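Local coordinates for protein alpha-galactosidase 1 (Saccharomyces cerevisiae, PDB 3LRK) that hydrolyses terminal, non-reducing alpha-D-galactose residues from alpha-galactosides such as galactose oligosaccharides, galactomannans and galactolipids, working as a secreted homotetrameric glycosidase, at residues M32-W37 with Q47-T52; I69-C74 with F110-S115; D82-A87 with A135-N140. The protein carries 1 engineered substitution. All coordinates share one frame; numbering follows the deposited sequence.

In the fold
All three contacts lie within the TIM-barrel part of this GH27 enzyme. Contacts 1 and 2 are buried and about 10 Å apart between centres. They share the parallel barrel sheet, where strands 32-35 and 68-70 are neighbours. Contact 1 packs a strand against a helix through apolar and CH-pi touches, whereas contact 2 pairs two strands by backbone hydrogen bonds and carries the carboxylates D72 and D73 of the substrate site. Contact 3, partly buried and farther out, joins a hairpin strand to a helix by aromatic packing, without a hydrogen bond across. It meets contact 2 where F138 and F137 touch M112; contacts 1 and 3 do not touch.

Contact 1: residues M32-W37 with Q47-T52; sequences MGWDNW and QLLLDT
The methyl CG2 of T52 sits squarely over the six-membered ring of the W34 indole, 3.3 Å from its centroid and only 1° off the ring normal, which identifies a CH-pi contact. The two side chains approach from opposite directions. With CG2 anti to the T52 backbone N (OG1 at chi1 -73°), the methyl points at the ring, while OG1 lies on the same side of the indole plane, beyond the CH2-CZ2 rim. On the other face of the same indole lies the backbone N of N36, so the ring is held between helix and turn. The benzo edge is met near the ring plane: L49 CD1 stands 4.0 Å from W34 CZ3, and L48 CD1 comes more loosely, 4.4 Å from W34 CH2. L48 also sends its other methyl, CD2, to within 4.0 Å of N36 CB, extending the apolar patch past the end of the strand. No hydrogen bond joins the two segments; the polar edge of the indole is satisfied by NE1 bonding to the carbonyl of A294. After the strand ends at D35 the chain turns; D35 OD1 accepts from W37 N at 2.8 Å with an N-H...O angle of 158°, a capping bond for the helix that follows. This is strand-to-helix packing in the barrel wall: after the short helix 37-40, helix 46-58 leads from strand 32-35 to its parallel neighbour 68-70, a beta-alpha-beta crossover. I69 of that strand and I292 of strand 290-292 also touch W34, while L49 reaches V99 of helix 96-105.

Contact 2: residues I69-C74 with F110-S115; sequences IILDDC and FGMYSS
Y113 holds CG anti to its own nitrogen (chi1 166°), which sets one ring face against the D72-D73 backbone, and D73, also extended, brings its carboxylate obliquely past the CE1 corner, the planes 37° apart and CG 3.3 Å from Y113 CE1. D72 OD2 and D73 N lie over the same face of the tyrosine; the D72 carboxylate is stacked on it with the planes 30° apart, OD2 being 4.0 Å from Y113 CD2. Upstream the backbones pair directly: G111 N donates to I69 O at 2.8 Å and L71 N to G111 O at 2.9 Å. G111 has no side chain, and its CA comes within 4.0 Å of I70 CA. These are neighbouring parallel strands of the TIM barrel; the first ends as a regular strand at I70, and after the L71 N bond the chain diverges to present D72 and D73, both substrate-binding, at the carboxyl end of the sheet. There a water takes over, donating to L71 O at 2.8 Å and accepting a weak bond from Y113 N. L71 CB meets the F110 ring obliquely, 4.1 Å from F110 CE1. D72 OD1 forms a salt bridge with K147, and Y113 OH is hydrogen-bonded to OD2 of the nucleophile D149.

Contact 3: residues D82-A87 with A135-N140; sequences DGFLVA and AQFFAN
Q136 is the first residue of the helical segment to touch F84: its CB lies 3.8 Å from F84 CZ, and its CG meets the phenyl at the edge, in the ring plane. Its chain then bends, so that NE2 runs forward along the helix by one turn to donate to N140 OD1 at 2.8 Å, in the amide plane of Q136 but from above the carbonyl plane of N140. F137 carries the centre of the contact. Extended at chi1 173°, it reaches from the helix toward the strand and offers one face to L85, whose CB stands 4.0 Å from the ring centroid and 13° off the normal, a CH-pi contact. L85 O comes in from the same side as CB, beyond the CD1-CE1 bond and outside the ring, 3.3 Å from F137 CE1, whereas F84 CD2 lies at the edge, in the ring plane. F84 meanwhile brings CE2 to 3.6 Å from F137 CA, against the helix backbone itself. F138 reaches L85 from a different direction, with CZ 4.1 Å from L85 CD1. One turn after Q136, N140 brings ND2 obliquely to the phenyl, 3.8 Å from F84 CE2. The contact thus joins strand 85-87, half of the hairpin with strand 76-79, to helix 131-140. F137 also meets the W75 ring, the planes about 20° apart, and touches M96 of helix 96-105, while A135 faces helix 160-177.

Contact 1: residues M32-W37 with Q47-T52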
ATOM      1  N   MET A  32     -25.103  22.259   9.622  1.00 21.19           N
ATOM      2  CA  MET A  32     -25.875  22.595   8.435  1.00 21.31           C
ATOM      3  C   MET A  32     -25.610  24.054   8.097  1.00 20.96           C
ATOM      4  O   MET A  32     -25.442  24.883   8.991  1.00 20.05           O
ATOM      5  CB  MET A  32     -27.383  22.404   8.673  1.00 21.33           C
ATOM      6  CG  MET A  32     -27.829  20.971   8.923  1.00 22.14           C
ATOM      7  SD  MET A  32     -29.515  20.888   9.609  1.00 23.63           S
ATOM      8  CE  MET A  32     -30.459  21.378   8.162  1.00 24.38           C
ATOM      9  N   GLY A  33     -25.582  24.359   6.805  1.00 20.73           N
ATOM     10  CA  GLY A  33     -25.344  25.720   6.373  1.00 20.82           C
ATOM     11  C   GLY A  33     -25.174  25.863   4.880  1.00 20.68           C
ATOM     12  O   GLY A  33     -25.810  25.159   4.109  1.00 20.65           O
ATOM     13  N   TRP A  34     -24.296  26.775   4.487  1.00 21.46           N
ATOM     14  CA  TRP A  34     -24.057  27.096   3.089  1.00 21.81           C
ATOM     15  C   TRP A  34     -22.624  27.600   2.916  1.00 22.18           C
ATOM     16  O   TRP A  34     -22.074  28.264   3.799  1.00 21.73           O
ATOM     17  CB  TRP A  34     -25.070  28.157   2.632  1.00 22.41           C
ATOM     18  CG  TRP A  34     -24.816  28.768   1.264  1.00 22.57           C
ATOM     19  CD1 TRP A  34     -25.260  28.297   0.060  1.00 22.55           C
ATOM     20  CD2 TRP A  34     -24.093  29.972   0.980  1.00 23.48           C
ATOM     21  NE1 TRP A  34     -24.844  29.123  -0.959  1.00 23.58           N
ATOM     22  CE2 TRP A  34     -24.129  30.161  -0.424  1.00 23.68           C
ATOM     23  CE3 TRP A  34     -23.413  30.912   1.773  1.00 24.25           C
ATOM     24  CZ2 TRP A  34     -23.508  31.247  -1.053  1.00 23.12           C
ATOM     25  CZ3 TRP A  34     -22.794  31.997   1.140  1.00 24.07           C
ATOM     26  CH2 TRP A  34     -22.852  32.151  -0.258  1.00 23.01           C
ATOM     27  N   ASP A  35     -22.037  27.283   1.766  1.00 22.67           N
ATOM     28  CA  ASP A  35     -20.690  27.720   1.410  1.00 23.45           C
ATOM     29  C   ASP A  35     -20.767  28.300  -0.012  1.00 24.18           C
ATOM     30  O   ASP A  35     -21.428  27.730  -0.884  1.00 24.12           O
ATOM     31  CB  ASP A  35     -19.723  26.519   1.497  1.00 23.29           C
ATOM     32  CG  ASP A  35     -18.266  26.880   1.204  1.00 23.33           C
ATOM     33  OD1 ASP A  35     -17.980  27.488   0.141  1.00 22.24           O
ATOM     34  OD2 ASP A  35     -17.385  26.513   2.034  1.00 21.31           O
ATOM     35  N   ASN A  36     -20.094  29.423  -0.231  1.00 25.22           N
ATOM     36  CA  ASN A  36     -20.183  30.166  -1.497  1.00 27.53           C
ATOM     37  C   ASN A  36     -19.394  29.587  -2.675  1.00 28.42           C
ATOM     38  O   ASN A  36     -19.541  30.054  -3.811  1.00 29.02           O
ATOM     39  CB  ASN A  36     -19.723  31.608  -1.277  1.00 27.37           C
ATOM     40  CG  ASN A  36     -18.235  31.700  -0.971  1.00 27.89           C
ATOM     41  OD1 ASN A  36     -17.389  31.753  -1.876  1.00 30.05           O
ATOM     42  ND2 ASN A  36     -17.910  31.713   0.302  1.00 26.64           N
ATOM     43  N   TRP A  37     -18.552  28.588  -2.411  1.00 29.49           N
ATOM     44  CA  TRP A  37     -17.580  28.150  -3.413  1.00 30.32           C
ATOM     45  C   TRP A  37     -18.194  27.633  -4.725  1.00 31.36           C
ATOM     46  O   TRP A  37     -17.904  28.184  -5.797  1.00 31.46           O
ATOM     47  CB  TRP A  37     -16.573  27.129  -2.856  1.00 30.38           C
ATOM     48  CG  TRP A  37     -15.510  26.872  -3.869  1.00 30.13           C
ATOM     49  CD1 TRP A  37     -15.397  25.790  -4.689  1.00 31.17           C
ATOM     50  CD2 TRP A  37     -14.448  27.765  -4.226  1.00 30.71           C
ATOM     51  NE1 TRP A  37     -14.303  25.938  -5.523  1.00 31.65           N
ATOM     52  CE2 TRP A  37     -13.708  27.144  -5.259  1.00 31.35           C
ATOM     53  CE3 TRP A  37     -14.039  29.024  -3.758  1.00 29.57           C
ATOM     54  CZ2 TRP A  37     -12.583  27.742  -5.837  1.00 31.19           C
ATOM     55  CZ3 TRP A  37     -12.913  29.619  -4.332  1.00 30.34           C
ATOM     56  CH2 TRP A  37     -12.206  28.978  -5.364  1.00 30.65           C
ATOM     57  N   GLN A  47     -21.282  41.950   0.574  1.00 32.21           N
ATOM     58  CA  GLN A  47     -22.606  42.037  -0.050  1.00 33.31           C
ATOM     59  C   GLN A  47     -23.160  40.683  -0.478  1.00 33.17           C
ATOM     60  O   GLN A  47     -24.321  40.381  -0.194  1.00 33.13           O
ATOM     61  CB  GLN A  47     -22.591  43.003  -1.240  1.00 33.87           C
ATOM     62  CG  GLN A  47     -23.971  43.572  -1.567  1.00 36.24           C
ATOM     63  CD  GLN A  47     -24.521  44.408  -0.426  1.00 38.56           C
ATOM     64  OE1 GLN A  47     -23.826  45.271   0.111  1.00 40.75           O
ATOM     65  NE2 GLN A  47     -25.769  44.155  -0.048  1.00 40.16           N
ATOM     66  N   LEU A  48     -22.335  39.876  -1.152  1.00 33.51           N
ATOM     67  CA  LEU A  48     -22.706  38.500  -1.526  1.00 33.57           C
ATOM     68  C   LEU A  48     -23.161  37.719  -0.311  1.00 33.31           C
ATOM     69  O   LEU A  48     -24.206  37.062  -0.327  1.00 33.76           O
ATOM     70  CB  LEU A  48     -21.523  37.739  -2.175  1.00 33.95           C
ATOM     71  CG  LEU A  48     -21.589  36.192  -2.061  1.00 34.51           C
ATOM     72  CD1 LEU A  48     -22.594  35.571  -3.043  1.00 34.29           C
ATOM     73  CD2 LEU A  48     -20.227  35.505  -2.187  1.00 35.07           C
ATOM     74  N   LEU A  49     -22.352  37.788   0.739  1.00 32.76           N
ATOM     75  CA  LEU A  49     -22.561  36.987   1.922  1.00 32.11           C
ATOM     76  C   LEU A  49     -23.870  37.363   2.605  1.00 31.74           C
ATOM     77  O   LEU A  49     -24.645  36.492   2.998  1.00 31.83           O
ATOM     78  CB  LEU A  49     -21.381  37.186   2.870  1.00 32.23           C
ATOM     79  CG  LEU A  49     -20.537  35.978   3.284  1.00 32.01           C
ATOM     80  CD1 LEU A  49     -20.337  34.960   2.159  1.00 31.00           C
ATOM     81  CD2 LEU A  49     -19.209  36.493   3.792  1.00 30.93           C
ATOM     82  N   LEU A  50     -24.120  38.664   2.731  1.00 31.20           N
ATOM     83  CA  LEU A  50     -25.315  39.147   3.426  1.00 30.65           C
ATOM     84  C   LEU A  50     -26.598  38.983   2.601  1.00 30.45           C
ATOM     85  O   LEU A  50     -27.644  38.660   3.159  1.00 29.93           O
ATOM     86  CB  LEU A  50     -25.125  40.593   3.905  1.00 30.55           C
ATOM     87  CG  LEU A  50     -23.926  40.816   4.847  1.00 30.54           C
ATOM     88  CD1 LEU A  50     -23.871  42.248   5.351  1.00 30.76           C
ATOM     89  CD2 LEU A  50     -23.892  39.827   6.022  1.00 29.65           C
ATOM     90  N   ASP A  51     -26.514  39.215   1.286  1.00 30.71           N
ATOM     91  CA  ASP A  51     -27.629  38.920   0.356  1.00 30.84           C
ATOM     92  C   ASP A  51     -28.039  37.452   0.388  1.00 30.46           C
ATOM     93  O   ASP A  51     -29.226  37.133   0.430  1.00 30.29           O
ATOM     94  CB  ASP A  51     -27.268  39.286  -1.084  1.00 31.55           C
ATOM     95  CG  ASP A  51     -27.252  40.784  -1.331  1.00 32.89           C
ATOM     96  OD1 ASP A  51     -27.599  41.567  -0.417  1.00 34.21           O
ATOM     97  OD2 ASP A  51     -26.869  41.172  -2.460  1.00 36.44           O
ATOM     98  N   THR A  52     -27.050  36.560   0.368  1.00 29.85           N
ATOM     99  CA  THR A  52     -27.301  35.119   0.469  1.00 29.48           C
ATOM    100  C   THR A  52     -27.933  34.764   1.809  1.00 28.75           C
ATOM    101  O   THR A  52     -28.913  34.029   1.858  1.00 28.68           O
ATOM    102  CB  THR A  52     -26.004  34.304   0.295  1.00 29.61           C
ATOM    103  OG1 THR A  52     -25.605  34.338  -1.076  1.00 31.23           O
ATOM    104  CG2 THR A  52     -26.211  32.848   0.712  1.00 30.42           C
TER

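Contact 2: residues I69-C74 with F110-S115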
ATOM      1  N   ILE A  69     -23.129  30.231   7.766  1.00 20.99           N
ATOM      2  CA  ILE A  69     -22.794  30.928   6.520  1.00 20.42           C
ATOM      3  C   ILE A  69     -21.277  30.896   6.384  1.00 20.05           C
ATOM      4  O   ILE A  69     -20.550  31.628   7.092  1.00 20.06           O
ATOM      5  CB  ILE A  69     -23.317  32.402   6.520  1.00 20.24           C
ATOM      6  CG1 ILE A  69     -24.842  32.442   6.726  1.00 20.78           C
ATOM      7  CG2 ILE A  69     -22.894  33.139   5.232  1.00 20.79           C
ATOM      8  CD1 ILE A  69     -25.661  31.656   5.660  1.00 21.01           C
ATOM      9  N   ILE A  70     -20.801  30.023   5.500  1.00 19.83           N
ATOM     10  CA  ILE A  70     -19.370  29.736   5.419  1.00 19.77           C
ATOM     11  C   ILE A  70     -18.723  30.402   4.210  1.00 19.61           C
ATOM     12  O   ILE A  70     -18.949  30.007   3.067  1.00 19.71           O
ATOM     13  CB  ILE A  70     -19.070  28.213   5.399  1.00 19.80           C
ATOM     14  CG1 ILE A  70     -19.771  27.492   6.556  1.00 18.73           C
ATOM     15  CG2 ILE A  70     -17.551  27.969   5.440  1.00 19.31           C
ATOM     16  CD1 ILE A  70     -20.036  25.998   6.278  1.00 20.43           C
ATOM     17  N   LEU A  71     -17.921  31.420   4.497  1.00 19.67           N
ATOM     18  CA  LEU A  71     -17.117  32.115   3.506  1.00 19.78           C
ATOM     19  C   LEU A  71     -15.896  31.244   3.233  1.00 20.45           C
ATOM     20  O   LEU A  71     -15.168  30.882   4.166  1.00 20.26           O
ATOM     21  CB  LEU A  71     -16.680  33.479   4.038  1.00 19.27           C
ATOM     22  CG  LEU A  71     -15.695  34.314   3.197  1.00 19.17           C
ATOM     23  CD1 LEU A  71     -16.325  34.801   1.901  1.00 20.11           C
ATOM     24  CD2 LEU A  71     -15.148  35.468   4.004  1.00 18.27           C
ATOM     25  N   ASP A  72     -15.684  30.918   1.962  1.00 20.60           N
ATOM     26  CA  ASP A  72     -14.604  30.018   1.550  1.00 20.90           C
ATOM     27  C   ASP A  72     -13.328  30.809   1.201  1.00 20.71           C
ATOM     28  O   ASP A  72     -13.032  31.815   1.839  1.00 21.12           O
ATOM     29  CB  ASP A  72     -15.094  29.125   0.394  1.00 20.81           C
ATOM     30  CG  ASP A  72     -14.429  27.745   0.379  1.00 22.15           C
ATOM     31  OD1 ASP A  72     -14.917  26.817   1.060  1.00 22.96           O
ATOM     32  OD2 ASP A  72     -13.417  27.588  -0.334  1.00 23.23           O
ATOM     33  N   ASP A  73     -12.574  30.336   0.207  1.00 21.28           N
ATOM     34  CA  ASP A  73     -11.242  30.848  -0.154  1.00 21.64           C
ATOM     35  C   ASP A  73     -11.300  32.275  -0.740  1.00 22.61           C
ATOM     36  O   ASP A  73     -12.385  32.816  -0.956  1.00 22.84           O
ATOM     37  CB  ASP A  73     -10.625  29.877  -1.179  1.00 21.04           C
ATOM     38  CG  ASP A  73      -9.085  29.840  -1.163  1.00 21.18           C
ATOM     39  OD1 ASP A  73      -8.402  30.760  -0.650  1.00 18.91           O
ATOM     40  OD2 ASP A  73      -8.550  28.841  -1.687  1.00 19.36           O
ATOM     41  N   CYS A  74     -10.124  32.867  -0.989  1.00 23.33           N
ATOM     42  CA  CYS A  74      -9.964  34.133  -1.749  1.00 24.27           C
ATOM     43  C   CYS A  74     -10.477  35.401  -1.064  1.00 24.14           C
ATOM     44  O   CYS A  74     -10.893  36.365  -1.734  1.00 24.59           O
ATOM     45  CB  CYS A  74     -10.594  34.029  -3.146  1.00 24.60           C
ATOM     46  SG  CYS A  74     -10.616  32.380  -3.853  1.00 27.44           S
ATOM     47  N   PHE A 110     -21.140  32.359  11.675  1.00 19.88           N
ATOM     48  CA  PHE A 110     -20.206  32.784  10.621  1.00 19.73           C
ATOM     49  C   PHE A 110     -19.027  31.809  10.517  1.00 19.62           C
ATOM     50  O   PHE A 110     -18.337  31.552  11.506  1.00 19.42           O
ATOM     51  CB  PHE A 110     -19.715  34.207  10.924  1.00 20.04           C
ATOM     52  CG  PHE A 110     -18.769  34.789   9.883  1.00 20.46           C
ATOM     53  CD1 PHE A 110     -18.919  34.504   8.524  1.00 20.90           C
ATOM     54  CD2 PHE A 110     -17.758  35.658  10.273  1.00 19.39           C
ATOM     55  CE1 PHE A 110     -18.060  35.055   7.570  1.00 20.11           C
ATOM     56  CE2 PHE A 110     -16.889  36.223   9.320  1.00 22.29           C
ATOM     57  CZ  PHE A 110     -17.052  35.915   7.969  1.00 21.02           C
ATOM     58  N   GLY A 111     -18.832  31.262   9.320  1.00 19.29           N
ATOM     59  CA  GLY A 111     -17.696  30.393   9.030  1.00 19.48           C
ATOM     60  C   GLY A 111     -16.685  31.078   8.125  1.00 19.32           C
ATOM     61  O   GLY A 111     -17.048  31.874   7.248  1.00 19.39           O
ATOM     62  N   MET A 112     -15.410  30.783   8.362  1.00 18.86           N
ATOM     63  CA  MET A 112     -14.313  31.277   7.523  1.00 18.79           C
ATOM     64  C   MET A 112     -13.402  30.124   7.102  1.00 18.71           C
ATOM     65  O   MET A 112     -13.630  28.977   7.482  1.00 18.79           O
ATOM     66  CB  MET A 112     -13.538  32.406   8.218  1.00 18.20           C
ATOM     67  CG  MET A 112     -14.230  33.766   8.052  1.00 18.60           C
ATOM     68  SD  MET A 112     -13.259  35.209   8.489  1.00 19.45           S
ATOM     69  CE  MET A 112     -12.176  35.323   7.071  1.00 17.38           C
ATOM     70  N   TYR A 113     -12.386  30.436   6.305  1.00 19.22           N
ATOM     71  CA  TYR A 113     -11.581  29.417   5.644  1.00 19.53           C
ATOM     72  C   TYR A 113     -10.077  29.727   5.709  1.00 19.49           C
ATOM     73  O   TYR A 113      -9.648  30.877   5.577  1.00 19.56           O
ATOM     74  CB  TYR A 113     -12.056  29.265   4.188  1.00 19.70           C
ATOM     75  CG  TYR A 113     -11.120  28.489   3.280  1.00 20.64           C
ATOM     76  CD1 TYR A 113     -10.029  29.120   2.678  1.00 20.56           C
ATOM     77  CD2 TYR A 113     -11.343  27.132   2.997  1.00 20.86           C
ATOM     78  CE1 TYR A 113      -9.159  28.421   1.854  1.00 21.32           C
ATOM     79  CE2 TYR A 113     -10.478  26.426   2.158  1.00 20.14           C
ATOM     80  CZ  TYR A 113      -9.389  27.080   1.592  1.00 21.38           C
ATOM     81  OH  TYR A 113      -8.508  26.404   0.758  1.00 21.53           O
ATOM     82  N   SER A 114      -9.288  28.681   5.934  1.00 19.03           N
ATOM     83  CA  SER A 114      -7.863  28.735   5.672  1.00 19.01           C
ATOM     84  C   SER A 114      -7.367  27.367   5.211  1.00 18.75           C
ATOM     85  O   SER A 114      -8.166  26.468   4.927  1.00 18.60           O
ATOM     86  CB  SER A 114      -7.093  29.228   6.904  1.00 18.67           C
ATOM     87  OG  SER A 114      -5.811  29.674   6.505  1.00 20.34           O
ATOM     88  N   SER A 115      -6.049  27.232   5.095  1.00 18.61           N
ATOM     89  CA  SER A 115      -5.431  25.955   4.737  1.00 18.14           C
ATOM     90  C   SER A 115      -4.282  25.680   5.680  1.00 17.47           C
ATOM     91  O   SER A 115      -3.560  26.601   6.061  1.00 17.38           O
ATOM     92  CB  SER A 115      -4.915  25.984   3.288  1.00 18.33           C
ATOM     93  OG  SER A 115      -4.406  24.721   2.886  1.00 18.54           O
TER
HETATM   94  O   HOH W   1     -13.184  32.719   4.914  1.00 18.92           O

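Contact 3: residues D82-A87 with A135-N140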
ATOM      1  N   ASP A  82       2.656  42.976  11.365  1.00 27.45           N
ATOM      2  CA  ASP A  82       2.702  42.043  12.496  1.00 27.26           C
ATOM      3  C   ASP A  82       2.501  40.585  12.101  1.00 26.48           C
ATOM      4  O   ASP A  82       2.508  39.698  12.961  1.00 26.82           O
ATOM      5  CB  ASP A  82       1.669  42.438  13.548  1.00 27.50           C
ATOM      6  CG  ASP A  82       2.101  43.635  14.359  1.00 28.72           C
ATOM      7  OD1 ASP A  82       3.272  43.657  14.810  1.00 32.12           O
ATOM      8  OD2 ASP A  82       1.281  44.558  14.535  1.00 28.73           O
ATOM      9  N   GLY A  83       2.316  40.336  10.811  1.00 25.70           N
ATOM     10  CA  GLY A  83       2.132  38.976  10.315  1.00 25.09           C
ATOM     11  C   GLY A  83       0.697  38.485  10.385  1.00 24.44           C
ATOM     12  O   GLY A  83       0.427  37.324  10.082  1.00 24.40           O
ATOM     13  N   PHE A  84      -0.219  39.372  10.775  1.00 24.04           N
ATOM     14  CA  PHE A  84      -1.646  39.066  10.839  1.00 23.65           C
ATOM     15  C   PHE A  84      -2.286  39.066   9.470  1.00 23.31           C
ATOM     16  O   PHE A  84      -1.964  39.918   8.630  1.00 23.66           O
ATOM     17  CB  PHE A  84      -2.379  40.085  11.716  1.00 24.02           C
ATOM     18  CG  PHE A  84      -2.959  39.504  12.969  1.00 24.67           C
ATOM     19  CD1 PHE A  84      -2.143  38.901  13.917  1.00 25.33           C
ATOM     20  CD2 PHE A  84      -4.328  39.589  13.214  1.00 27.06           C
ATOM     21  CE1 PHE A  84      -2.685  38.374  15.083  1.00 25.80           C
ATOM     22  CE2 PHE A  84      -4.879  39.063  14.382  1.00 26.90           C
ATOM     23  CZ  PHE A  84      -4.056  38.457  15.314  1.00 25.62           C
ATOM     24  N   LEU A  85      -3.203  38.121   9.257  1.00 22.57           N
ATOM     25  CA  LEU A  85      -4.044  38.091   8.070  1.00 22.47           C
ATOM     26  C   LEU A  85      -4.770  39.420   7.905  1.00 22.53           C
ATOM     27  O   LEU A  85      -5.231  40.005   8.893  1.00 22.30           O
ATOM     28  CB  LEU A  85      -5.097  36.981   8.170  1.00 22.44           C
ATOM     29  CG  LEU A  85      -4.645  35.528   7.990  1.00 22.19           C
ATOM     30  CD1 LEU A  85      -5.698  34.587   8.547  1.00 20.83           C
ATOM     31  CD2 LEU A  85      -4.362  35.240   6.523  1.00 21.78           C
ATOM     32  N   VAL A  86      -4.855  39.874   6.660  1.00 22.29           N
ATOM     33  CA  VAL A  86      -5.605  41.081   6.302  1.00 22.83           C
ATOM     34  C   VAL A  86      -6.710  40.684   5.320  1.00 23.12           C
ATOM     35  O   VAL A  86      -6.433  40.076   4.290  1.00 23.27           O
ATOM     36  CB  VAL A  86      -4.670  42.169   5.683  1.00 22.63           C
ATOM     37  CG1 VAL A  86      -5.454  43.427   5.275  1.00 23.30           C
ATOM     38  CG2 VAL A  86      -3.569  42.547   6.666  1.00 22.39           C
ATOM     39  N   ALA A  87      -7.960  41.003   5.650  1.00 23.29           N
ATOM     40  CA  ALA A  87      -9.062  40.792   4.713  1.00 24.15           C
ATOM     41  C   ALA A  87      -8.915  41.750   3.526  1.00 24.42           C
ATOM     42  O   ALA A  87      -8.466  42.872   3.705  1.00 24.71           O
ATOM     43  CB  ALA A  87     -10.398  41.020   5.401  1.00 23.87           C
ATOM     44  N   ALA A 135      -5.690  31.749  14.132  1.00 17.89           N
ATOM     45  CA  ALA A 135      -6.784  31.478  15.071  1.00 18.22           C
ATOM     46  C   ALA A 135      -7.201  32.754  15.818  1.00 18.17           C
ATOM     47  O   ALA A 135      -8.392  33.004  15.980  1.00 18.08           O
ATOM     48  CB  ALA A 135      -6.389  30.377  16.060  1.00 16.89           C
ATOM     49  N   GLN A 136      -6.220  33.540  16.279  1.00 19.26           N
ATOM     50  CA  GLN A 136      -6.475  34.827  16.928  1.00 20.03           C
ATOM     51  C   GLN A 136      -7.217  35.817  16.026  1.00 20.20           C
ATOM     52  O   GLN A 136      -8.195  36.445  16.461  1.00 19.80           O
ATOM     53  CB  GLN A 136      -5.182  35.464  17.454  1.00 20.72           C
ATOM     54  CG  GLN A 136      -5.425  36.633  18.429  1.00 22.24           C
ATOM     55  CD  GLN A 136      -6.225  36.211  19.662  1.00 23.79           C
ATOM     56  OE1 GLN A 136      -5.879  35.249  20.349  1.00 25.26           O
ATOM     57  NE2 GLN A 136      -7.312  36.924  19.931  1.00 24.30           N
ATOM     58  N   PHE A 137      -6.755  35.953  14.783  1.00 19.71           N
ATOM     59  CA  PHE A 137      -7.496  36.723  13.773  1.00 19.76           C
ATOM     60  C   PHE A 137      -8.965  36.285  13.669  1.00 19.78           C
ATOM     61  O   PHE A 137      -9.877  37.139  13.666  1.00 18.64           O
ATOM     62  CB  PHE A 137      -6.813  36.661  12.386  1.00 19.85           C
ATOM     63  CG  PHE A 137      -7.631  37.292  11.294  1.00 20.06           C
ATOM     64  CD1 PHE A 137      -7.451  38.634  10.958  1.00 20.03           C
ATOM     65  CD2 PHE A 137      -8.603  36.555  10.620  1.00 19.46           C
ATOM     66  CE1 PHE A 137      -8.220  39.217   9.971  1.00 19.32           C
ATOM     67  CE2 PHE A 137      -9.385  37.146   9.632  1.00 21.02           C
ATOM     68  CZ  PHE A 137      -9.182  38.478   9.306  1.00 18.32           C
ATOM     69  N   PHE A 138      -9.210  34.972  13.581  1.00 19.46           N
ATOM     70  CA  PHE A 138     -10.588  34.498  13.429  1.00 20.28           C
ATOM     71  C   PHE A 138     -11.445  34.826  14.669  1.00 20.80           C
ATOM     72  O   PHE A 138     -12.585  35.262  14.539  1.00 21.42           O
ATOM     73  CB  PHE A 138     -10.659  33.006  13.057  1.00 20.17           C
ATOM     74  CG  PHE A 138     -10.016  32.680  11.725  1.00 21.59           C
ATOM     75  CD1 PHE A 138     -10.435  33.319  10.550  1.00 20.05           C
ATOM     76  CD2 PHE A 138      -8.989  31.742  11.647  1.00 21.99           C
ATOM     77  CE1 PHE A 138      -9.833  33.024   9.320  1.00 21.30           C
ATOM     78  CE2 PHE A 138      -8.381  31.447  10.423  1.00 23.04           C
ATOM     79  CZ  PHE A 138      -8.803  32.085   9.256  1.00 20.19           C
ATOM     80  N   ALA A 139     -10.876  34.637  15.856  1.00 21.03           N
ATOM     81  CA  ALA A 139     -11.560  34.976  17.108  1.00 21.06           C
ATOM     82  C   ALA A 139     -11.789  36.488  17.264  1.00 21.21           C
ATOM     83  O   ALA A 139     -12.863  36.909  17.714  1.00 20.61           O
ATOM     84  CB  ALA A 139     -10.801  34.433  18.277  1.00 21.39           C
ATOM     85  N   ASN A 140     -10.796  37.297  16.878  1.00 21.29           N
ATOM     86  CA  ASN A 140     -10.931  38.770  16.893  1.00 21.60           C
ATOM     87  C   ASN A 140     -12.072  39.235  16.001  1.00 21.61           C
ATOM     88  O   ASN A 140     -12.720  40.252  16.272  1.00 21.95           O
ATOM     89  CB  ASN A 140      -9.636  39.459  16.445  1.00 21.27           C
ATOM     90  CG  ASN A 140      -8.551  39.426  17.499  1.00 20.81           C
ATOM     91  OD1 ASN A 140      -8.744  38.916  18.611  1.00 21.68           O
ATOM     92  ND2 ASN A 140      -7.388  39.959  17.149  1.00 20.06           N
TER